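Local structure of caspase Nc subunit 1 (Drosophila melanogaster, 2FP3) at residues 232-237 against 298-303; 128-133 against 177-182; 243-248 against 287-292. The protein acts as an initiator cysteine protease in the caspase cascade that carries out apoptosis, including steroid-triggered cell death during insect metamorphosis. The protein carries 2 engineered substitutions. One frame throughout, in Å; residues are numbered along the deposited sequence.

Interaction 1: residues 232-237 against 298-303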
loop_
_atom_site.group_PDB
_atom_site.type_symbol
_atom_site.label_atom_id
_atom_site.label_comp_id
_atom_site.label_asym_id
_atom_site.label_seq_id
_atom_site.Cartn_x
_atom_site.Cartn_y
_atom_site.Cartn_z
ATOM N N ASP A 232 2.958 4.799 -13.915
ATOM C CA ASP A 232 2.054 5.311 -12.898
ATOM C C ASP A 232 2.054 4.424 -11.648
ATOM O O ASP A 232 1.000 4.140 -11.065
ATOM C CB ASP A 232 0.658 5.381 -13.497
ATOM C CG ASP A 232 0.630 6.179 -14.783
ATOM O OD1 ASP A 232 0.679 7.422 -14.716
ATOM O OD2 ASP A 232 0.576 5.563 -15.863
ATOM N N THR A 233 3.235 4.001 -11.223
ATOM C CA THR A 233 3.300 3.132 -10.069
ATOM C C THR A 233 4.308 3.545 -9.006
ATOM O O THR A 233 5.394 4.025 -9.308
ATOM C CB THR A 233 3.625 1.687 -10.508
ATOM O OG1 THR A 233 2.688 1.265 -11.506
ATOM C CG2 THR A 233 3.563 0.739 -9.322
ATOM N N LEU A 234 3.921 3.363 -7.751
ATOM C CA LEU A 234 4.799 3.635 -6.628
ATOM C C LEU A 234 4.948 2.322 -5.864
ATOM O O LEU A 234 3.955 1.612 -5.634
ATOM C CB LEU A 234 4.205 4.686 -5.687
ATOM C CG LEU A 234 4.085 6.149 -6.138
ATOM C CD1 LEU A 234 3.477 6.953 -4.990
ATOM C CD2 LEU A 234 5.455 6.716 -6.520
ATOM N N VAL A 235 6.185 1.980 -5.507
ATOM C CA VAL A 235 6.444 0.778 -4.728
ATOM C C VAL A 235 7.051 1.279 -3.434
ATOM O O VAL A 235 8.144 1.845 -3.421
ATOM C CB VAL A 235 7.420 -0.179 -5.436
ATOM C CG1 VAL A 235 7.684 -1.397 -4.550
ATOM C CG2 VAL A 235 6.825 -0.629 -6.764
ATOM N N CYS A 236 6.323 1.081 -2.341
ATOM C CA CYS A 236 6.752 1.557 -1.033
ATOM C C CYS A 236 7.270 0.443 -0.141
ATOM O O CYS A 236 6.708 -0.654 -0.106
ATOM C CB CYS A 236 5.582 2.278 -0.368
ATOM S SG CYS A 236 4.764 3.419 -1.511
ATOM N N TYR A 237 8.345 0.740 0.578
ATOM C CA TYR A 237 8.979 -0.220 1.470
ATOM C C TYR A 237 9.223 0.423 2.829
ATOM O O TYR A 237 9.182 1.641 2.961
ATOM C CB TYR A 237 10.348 -0.633 0.934
ATOM C CG TYR A 237 10.436 -0.910 -0.546
ATOM C CD1 TYR A 237 10.005 -2.123 -1.068
ATOM C CD2 TYR A 237 11.001 0.026 -1.415
ATOM C CE1 TYR A 237 10.137 -2.411 -2.423
ATOM C CE2 TYR A 237 11.135 -0.246 -2.773
ATOM C CZ TYR A 237 10.700 -1.473 -3.273
ATOM O OH TYR A 237 10.829 -1.779 -4.613
ATOM N N TYR A 298 10.747 4.414 -1.358
ATOM C CA TYR A 298 9.814 4.019 -2.411
ATOM C C TYR A 298 10.409 4.265 -3.787
ATOM O O TYR A 298 11.282 5.117 -3.942
ATOM C CB TYR A 298 8.488 4.787 -2.296
ATOM C CG TYR A 298 8.599 6.284 -2.543
ATOM C CD1 TYR A 298 8.884 7.171 -1.498
ATOM C CD2 TYR A 298 8.375 6.817 -3.815
ATOM C CE1 TYR A 298 8.926 8.551 -1.713
ATOM C CE2 TYR A 298 8.424 8.190 -4.039
ATOM C CZ TYR A 298 8.693 9.052 -2.989
ATOM O OH TYR A 298 8.705 10.412 -3.218
ATOM N N ASP A 299 9.935 3.517 -4.782
ATOM C CA ASP A 299 10.408 3.691 -6.152
ATOM C C ASP A 299 9.326 4.339 -6.997
ATOM O O ASP A 299 8.165 3.908 -6.985
ATOM C CB ASP A 299 10.768 2.361 -6.812
ATOM C CG ASP A 299 11.662 1.504 -5.965
ATOM O OD1 ASP A 299 12.550 2.046 -5.272
ATOM O OD2 ASP A 299 11.476 0.276 -6.011
ATOM N N ASN A 300 9.715 5.370 -7.740
ATOM C CA ASN A 300 8.792 6.068 -8.615
ATOM C C ASN A 300 8.986 5.484 -10.014
ATOM O O ASN A 300 10.004 5.742 -10.662
ATOM C CB ASN A 300 9.101 7.566 -8.623
ATOM C CG ASN A 300 8.029 8.368 -9.313
ATOM O OD1 ASN A 300 7.552 7.979 -10.374
ATOM N ND2 ASN A 300 7.642 9.498 -8.720
ATOM N N LEU A 301 8.026 4.676 -10.465
ATOM C CA LEU A 301 8.107 4.065 -11.786
ATOM C C LEU A 301 7.172 4.814 -12.725
ATOM O O LEU A 301 6.023 4.421 -12.939
ATOM C CB LEU A 301 7.704 2.592 -11.720
ATOM C CG LEU A 301 8.365 1.731 -10.639
ATOM C CD1 LEU A 301 7.868 0.290 -10.752
ATOM C CD2 LEU A 301 9.871 1.778 -10.801
ATOM N N GLY A 302 7.668 5.903 -13.291
ATOM C CA GLY A 302 6.839 6.685 -14.175
ATOM C C GLY A 302 5.593 7.218 -13.477
ATOM O O GLY A 302 4.598 7.475 -14.139
ATOM N N PHE A 303 5.622 7.358 -12.155
ATOM C CA PHE A 303 4.480 7.907 -11.408
ATOM C C PHE A 303 4.726 9.418 -11.533
ATOM O O PHE A 303 5.204 10.066 -10.605
ATOM C CB PHE A 303 4.553 7.452 -9.946
ATOM C CG PHE A 303 3.333 7.802 -9.112
ATOM C CD1 PHE A 303 3.269 9.002 -8.400
ATOM C CD2 PHE A 303 2.276 6.894 -8.981
ATOM C CE1 PHE A 303 2.180 9.284 -7.562
ATOM C CE2 PHE A 303 1.185 7.166 -8.147
ATOM C CZ PHE A 303 1.137 8.359 -7.437
#
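Leu234 sets its branch point over one face of the Phe303 ring: Leu234 CG stands 3.4 Å from the ring centroid, 12° off the normal, a CH-pi contact in which the two side chains cross at about a right angle. Phe303 CG is anti to its backbone N (chi1 -172°), which carries the ring to Leu234. Leu234 CD1 reaches over the outer end of the same ring face, at Phe303 CZ and CE1, while Leu234 CD2 lies over Phe303 CG and is 4.0 Å from Tyr298 CD2. Leu272 and Leu276 of helix 272-284 pack on the sheet face that carries Leu234, Cys236 and Tyr298, and Tyr298 OH bonds to Glu273 and Lys277. The strands are an antiparallel pair within the central sheet of the caspase domain; Asp299 N to Val235 O (2.8 Å) and Leu301 N to Thr233 O (2.9 Å) tie them, and a G1 beta bulge sets Asp232 and Thr233 together against Leu301. Across from the bulge, where 298-303 turns, Asn300 OD1 accepts from Phe303 N at 2.7 Å in an Asx motif. On the face of Val235 and Asp299, Tyr237 OH donates to Asp299 OD2 at 2.6 Å, reaching its syn side 32° out of the carboxylate plane. Lys161 NZ is a second partner of that hydroxyl.

Interaction 2: residues 128-133 against 177-182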
loop_
_atom_site.group_PDB
_atom_site.type_symbol
_atom_site.label_atom_id
_atom_site.label_comp_id
_atom_site.label_asym_id
_atom_site.label_seq_id
_atom_site.Cartn_x
_atom_site.Cartn_y
_atom_site.Cartn_z
ATOM N N GLU A 128 -10.688 4.970 -9.620
ATOM C CA GLU A 128 -9.756 6.023 -9.975
ATOM C C GLU A 128 -8.354 5.745 -9.469
ATOM O O GLU A 128 -7.399 6.323 -9.978
ATOM C CB GLU A 128 -10.223 7.371 -9.395
ATOM C CG GLU A 128 -11.491 7.941 -10.028
ATOM C CD GLU A 128 -12.003 9.172 -9.307
ATOM O OE1 GLU A 128 -12.430 9.058 -8.144
ATOM O OE2 GLU A 128 -11.975 10.260 -9.909
ATOM N N CYS A 129 -8.224 4.856 -8.486
ATOM C CA CYS A 129 -6.920 4.584 -7.884
ATOM C C CYS A 129 -6.797 3.184 -7.267
ATOM O O CYS A 129 -7.752 2.664 -6.680
ATOM C CB CYS A 129 -6.657 5.654 -6.808
ATOM S SG CYS A 129 -5.155 5.459 -5.826
ATOM N N PHE A 130 -5.621 2.577 -7.393
ATOM C CA PHE A 130 -5.416 1.249 -6.827
ATOM C C PHE A 130 -4.270 1.207 -5.821
ATOM O O PHE A 130 -3.151 1.618 -6.119
ATOM C CB PHE A 130 -5.130 0.229 -7.925
ATOM C CG PHE A 130 -4.923 -1.162 -7.406
ATOM C CD1 PHE A 130 -6.012 -1.996 -7.165
ATOM C CD2 PHE A 130 -3.645 -1.615 -7.086
ATOM C CE1 PHE A 130 -5.834 -3.262 -6.607
ATOM C CE2 PHE A 130 -3.453 -2.885 -6.525
ATOM C CZ PHE A 130 -4.547 -3.706 -6.283
ATOM N N VAL A 131 -4.553 0.702 -4.628
ATOM C CA VAL A 131 -3.534 0.576 -3.595
ATOM C C VAL A 131 -3.560 -0.836 -3.044
ATOM O O VAL A 131 -4.611 -1.342 -2.646
ATOM C CB VAL A 131 -3.768 1.548 -2.415
ATOM C CG1 VAL A 131 -2.741 1.288 -1.321
ATOM C CG2 VAL A 131 -3.656 2.992 -2.890
ATOM N N MET A 132 -2.410 -1.496 -3.052
ATOM C CA MET A 132 -2.337 -2.836 -2.487
ATOM C C MET A 132 -1.348 -2.773 -1.335
ATOM O O MET A 132 -0.295 -2.139 -1.448
ATOM C CB MET A 132 -1.849 -3.869 -3.515
ATOM C CG MET A 132 -1.626 -5.272 -2.902
ATOM S SD MET A 132 -0.781 -6.505 -3.962
ATOM C CE MET A 132 0.885 -5.873 -3.980
ATOM N N VAL A 133 -1.701 -3.388 -0.212
ATOM C CA VAL A 133 -0.794 -3.427 0.920
ATOM C C VAL A 133 -0.636 -4.882 1.316
ATOM O O VAL A 133 -1.587 -5.521 1.771
ATOM C CB VAL A 133 -1.309 -2.625 2.133
ATOM C CG1 VAL A 133 -0.281 -2.684 3.250
ATOM C CG2 VAL A 133 -1.551 -1.173 1.743
ATOM N N LYS A 177 -1.144 3.661 -9.252
ATOM C CA LYS A 177 -1.000 2.356 -8.590
ATOM C C LYS A 177 0.036 2.433 -7.459
ATOM O O LYS A 177 1.207 2.765 -7.691
ATOM C CB LYS A 177 -0.596 1.277 -9.602
ATOM C CG LYS A 177 -1.625 1.050 -10.711
ATOM C CD LYS A 177 -1.179 -0.029 -11.682
ATOM C CE LYS A 177 -0.084 0.470 -12.589
ATOM N NZ LYS A 177 -0.617 1.531 -13.474
ATOM N N VAL A 178 -0.399 2.130 -6.240
ATOM C CA VAL A 178 0.477 2.183 -5.076
ATOM C C VAL A 178 0.609 0.793 -4.488
ATOM O O VAL A 178 -0.339 0.275 -3.906
ATOM C CB VAL A 178 -0.098 3.140 -3.988
ATOM C CG1 VAL A 178 0.910 3.321 -2.843
ATOM C CG2 VAL A 178 -0.435 4.498 -4.612
ATOM N N LEU A 179 1.785 0.191 -4.650
ATOM C CA LEU A 179 2.046 -1.153 -4.143
ATOM C C LEU A 179 2.907 -1.024 -2.890
ATOM O O LEU A 179 4.035 -0.545 -2.958
ATOM C CB LEU A 179 2.765 -1.975 -5.213
ATOM C CG LEU A 179 2.151 -1.929 -6.621
ATOM C CD1 LEU A 179 3.021 -2.713 -7.596
ATOM C CD2 LEU A 179 0.738 -2.492 -6.604
ATOM N N MET A 180 2.374 -1.448 -1.747
ATOM C CA MET A 180 3.089 -1.323 -0.478
ATOM C C MET A 180 3.465 -2.627 0.212
ATOM O O MET A 180 2.609 -3.469 0.479
ATOM C CB MET A 180 2.267 -0.487 0.505
ATOM C CG MET A 180 1.925 0.897 0.011
ATOM S SD MET A 180 1.200 1.912 1.317
ATOM C CE MET A 180 2.688 2.518 2.138
ATOM N N PHE A 181 4.753 -2.769 0.507
ATOM C CA PHE A 181 5.279 -3.946 1.190
ATOM C C PHE A 181 6.033 -3.459 2.426
ATOM O O PHE A 181 7.257 -3.457 2.455
ATOM C CB PHE A 181 6.237 -4.701 0.280
ATOM C CG PHE A 181 5.695 -4.947 -1.087
ATOM C CD1 PHE A 181 5.834 -3.989 -2.089
ATOM C CD2 PHE A 181 5.048 -6.137 -1.386
ATOM C CE1 PHE A 181 5.341 -4.212 -3.369
ATOM C CE2 PHE A 181 4.549 -6.367 -2.664
ATOM C CZ PHE A 181 4.699 -5.402 -3.656
ATOM N N PRO A 182 5.300 -3.034 3.461
ATOM C CA PRO A 182 5.900 -2.533 4.702
ATOM C C PRO A 182 6.861 -3.484 5.422
ATOM O O PRO A 182 7.547 -3.091 6.364
ATOM C CB PRO A 182 4.681 -2.156 5.548
ATOM C CG PRO A 182 3.598 -3.060 5.023
ATOM C CD PRO A 182 3.828 -3.037 3.543
#
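Val131 and Val178 hold the same first torsion, CG1 trans to the backbone N (chi1 175° and -173°), which lays their side chains alongside each other, pointing the same way, with Val131 CG2 3.7 Å from Val178 CB. Met132 also starts out trans to its N but bends at its last torsion (chi3 71°), turning Met132 CE toward the ring of Phe181, where it lies 3.9 Å from Phe181 CZ. Val133 repeats the side-by-side arrangement with Met180: its CG2 touches Met180 CB and SD, and its other methyl, CG1, meets Pro182 CD at 4.1 Å. On the face that carries Phe130 and Met132, Leu179 CD2 comes to the edge of the Phe130 ring, 4.2 Å from Phe130 CE2.

The backbones run parallel, 4.7 Å apart at closest approach, and their hydrogen bonds alternate between the strands: Val178 N bonds to Phe130 O (2.8 Å), Met132 N to Val178 O (2.9 Å) and Met180 N to Met132 O (2.8 Å). These are inner strands of the caspase sheet: strand 62-68 flanks 130-139 on one side and strand 233-237 flanks 177-181 on the other. Helix 251-266 packs on Met180 and Pro182 through Tyr255, Phe259 and Ile256, while Phe164 and Leu172 lie against the opposite face at Phe130. Every touching residue is buried, and the side chains that meet across the strands do so through carbon and thioether groups alone. Across the contact itself the polar links are backbone ones, and the one charged side chain in it, Lys177, takes its amine to the carbonyl oxygens of Leu172 and Ala231; the backbone hydrogen bonds fix the register while apolar packing fills both faces.

Interaction 3: residues 243-248 against 287-292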
loop_
_atom_site.group_PDB
_atom_site.type_symbol
_atom_site.label_atom_id
_atom_site.label_comp_id
_atom_site.label_asym_id
_atom_site.label_seq_id
_atom_site.Cartn_x
_atom_site.Cartn_y
_atom_site.Cartn_z
ATOM N N TYR A 243 13.712 -5.473 12.864
ATOM C CA TYR A 243 12.358 -5.989 12.968
ATOM C C TYR A 243 11.716 -5.745 14.327
ATOM O O TYR A 243 10.493 -5.706 14.434
ATOM C CB TYR A 243 12.314 -7.489 12.603
ATOM C CG TYR A 243 13.552 -8.318 12.934
ATOM C CD1 TYR A 243 13.719 -9.593 12.388
ATOM C CD2 TYR A 243 14.552 -7.836 13.784
ATOM C CE1 TYR A 243 14.846 -10.365 12.676
ATOM C CE2 TYR A 243 15.685 -8.601 14.077
ATOM C CZ TYR A 243 15.824 -9.862 13.519
ATOM O OH TYR A 243 16.941 -10.618 13.798
ATOM N N VAL A 244 12.536 -5.569 15.361
ATOM C CA VAL A 244 12.021 -5.316 16.706
ATOM C C VAL A 244 12.039 -3.815 16.993
ATOM O O VAL A 244 13.084 -3.171 16.900
ATOM C CB VAL A 244 12.863 -6.050 17.778
ATOM C CG1 VAL A 244 12.260 -5.827 19.160
ATOM C CG2 VAL A 244 12.927 -7.538 17.460
ATOM N N THR A 245 10.878 -3.263 17.338
ATOM C CA THR A 245 10.759 -1.834 17.626
ATOM C C THR A 245 9.632 -1.566 18.622
ATOM O O THR A 245 8.725 -2.384 18.776
ATOM C CB THR A 245 10.464 -1.031 16.333
ATOM O OG1 THR A 245 11.524 -1.232 15.391
ATOM C CG2 THR A 245 10.342 0.456 16.632
ATOM N N HIS A 246 9.701 -0.422 19.300
ATOM C CA HIS A 246 8.677 -0.026 20.262
ATOM C C HIS A 246 8.480 -1.086 21.347
ATOM O O HIS A 246 7.397 -1.218 21.906
ATOM C CB HIS A 246 7.362 0.236 19.510
ATOM C CG HIS A 246 6.283 0.852 20.347
ATOM N ND1 HIS A 246 5.557 0.138 21.275
ATOM C CD2 HIS A 246 5.800 2.116 20.384
ATOM C CE1 HIS A 246 4.671 0.934 21.846
ATOM N NE2 HIS A 246 4.798 2.139 21.323
ATOM N N ARG A 247 9.541 -1.833 21.637
ATOM C CA ARG A 247 9.522 -2.893 22.647
ATOM C C ARG A 247 8.525 -4.018 22.351
ATOM O O ARG A 247 8.692 -5.139 22.833
ATOM C CB ARG A 247 9.229 -2.319 24.041
ATOM C CG ARG A 247 7.752 -2.301 24.419
ATOM C CD ARG A 247 7.541 -2.011 25.895
ATOM N NE ARG A 247 6.144 -2.180 26.286
ATOM C CZ ARG A 247 5.156 -1.380 25.899
ATOM N NH1 ARG A 247 5.407 -0.345 25.106
ATOM N NH2 ARG A 247 3.914 -1.615 26.300
ATOM N N ASP A 248 7.488 -3.723 21.568
ATOM C CA ASP A 248 6.479 -4.725 21.226
ATOM C C ASP A 248 5.881 -4.523 19.830
ATOM O O ASP A 248 4.661 -4.564 19.656
ATOM C CB ASP A 248 5.357 -4.732 22.279
ATOM C CG ASP A 248 4.578 -3.420 22.331
ATOM O OD1 ASP A 248 5.199 -2.359 22.541
ATOM O OD2 ASP A 248 3.338 -3.453 22.169
ATOM N N ARG A 287 13.778 5.504 17.590
ATOM C CA ARG A 287 14.670 4.544 18.229
ATOM C C ARG A 287 14.797 3.220 17.474
ATOM O O ARG A 287 14.021 2.928 16.566
ATOM C CB ARG A 287 14.173 4.276 19.652
ATOM C CG ARG A 287 12.694 3.920 19.707
ATOM C CD ARG A 287 12.156 3.880 21.125
ATOM N NE ARG A 287 10.715 3.636 21.140
ATOM C CZ ARG A 287 9.975 3.570 22.242
ATOM N NH1 ARG A 287 10.533 3.730 23.434
ATOM N NH2 ARG A 287 8.672 3.342 22.152
ATOM N N THR A 288 15.794 2.433 17.871
ATOM C CA THR A 288 16.083 1.119 17.295
ATOM C C THR A 288 15.914 0.966 15.777
ATOM O O THR A 288 15.306 0.002 15.309
ATOM C CB THR A 288 15.248 0.019 18.004
ATOM O OG1 THR A 288 15.579 -1.265 17.460
ATOM C CG2 THR A 288 13.760 0.270 17.827
ATOM N N LYS A 289 16.467 1.909 15.015
ATOM C CA LYS A 289 16.397 1.873 13.551
ATOM C C LYS A 289 16.965 3.146 12.931
ATOM O O LYS A 289 16.843 3.372 11.726
ATOM C CB LYS A 289 14.952 1.680 13.072
ATOM C CG LYS A 289 14.021 2.852 13.351
ATOM C CD LYS A 289 12.619 2.595 12.803
ATOM C CE LYS A 289 11.940 1.427 13.506
ATOM N NZ LYS A 289 10.565 1.191 12.993
ATOM N N LYS A 290 17.587 3.974 13.766
ATOM C CA LYS A 290 18.176 5.230 13.318
ATOM C C LYS A 290 19.696 5.100 13.308
ATOM O O LYS A 290 20.391 5.754 14.085
ATOM C CB LYS A 290 17.749 6.364 14.258
ATOM C CG LYS A 290 18.103 7.766 13.779
ATOM C CD LYS A 290 17.595 8.818 14.759
ATOM C CE LYS A 290 17.810 10.230 14.236
ATOM N NZ LYS A 290 19.249 10.539 14.015
ATOM N N GLY A 291 20.206 4.245 12.426
ATOM C CA GLY A 291 21.640 4.041 12.336
ATOM C C GLY A 291 22.253 4.680 11.105
ATOM O O GLY A 291 23.027 5.633 11.208
ATOM N N SER A 292 21.908 4.150 9.935
ATOM C CA SER A 292 22.426 4.674 8.677
ATOM C C SER A 292 21.574 5.835 8.170
ATOM O O SER A 292 21.639 6.196 6.994
ATOM C CB SER A 292 22.477 3.562 7.624
ATOM O OG SER A 292 21.203 2.971 7.437
#
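Val244 meets Thr288 through its carbonyl: Thr288 OG1 donates to Val244 O at 3.2 Å, and the same oxygen takes a weak bond of 2.9 Å from Thr245 OG1. The Thr288 hydroxyl stands trans to its own backbone N (chi1 -178°), a setting that directs it at the carbonyl and leaves the methyl CG2 for the next residue. Thr245 presents its own CG2 there, 3.6 Å from Thr288 CG2. Its hydroxyl lies beside the end of Lys289, with Thr245 OG1 3.3 Å from Lys289 CE, the two side chains crossing at about a right angle; Lys289 also packs on Thr251 and Trp254 of helix 251-266. Neither segment has regular secondary structure. They are surface loops of the caspase domain: 243-248 leads from strand 233-237 into helix 251-266, and the loop 287-292 leads from helix 272-284 toward strand 297-301. The contact thus joins the two connections that flank helices 251-266 and 272-284. His246 turns CD2 toward the guanidinium of Arg287, which arrives at the end of an extended chain: Arg287 NH2 is 3.6 Å from His246 CD2, with ring and guanidinium planes 85° apart and CD2 at the guanidinium edge. The imidazole ring also meets that of Trp254, and His246 ND1 bonds in the ring plane to Asp248 OD1 at 2.8 Å, though the placing of Asp248 is somewhat doubtful.

Interactions 1 and 2 are successive parts of one sheet, their centres 9 Å apart. Strand 177-181 of interaction 2 is hydrogen-bonded in parallel to strand 233-237 of interaction 1, probably through Leu234 N to Lys177 O and Leu234 O to Leu179 N, both 2.8 Å; Cys236 also packs on Met180. Both lie close to the inferred active site: the side chains of Tyr237 and Phe181 are about 4 and 5 Å from that of Ala184, an engineered residue at the inferred catalytic position. Interaction 3 is nested within the chain excursion closed by interaction 1, its centre about 25 Å from those of the other two. Val244 remains about 10 Å, side chain to side chain, from the probable catalytic His137.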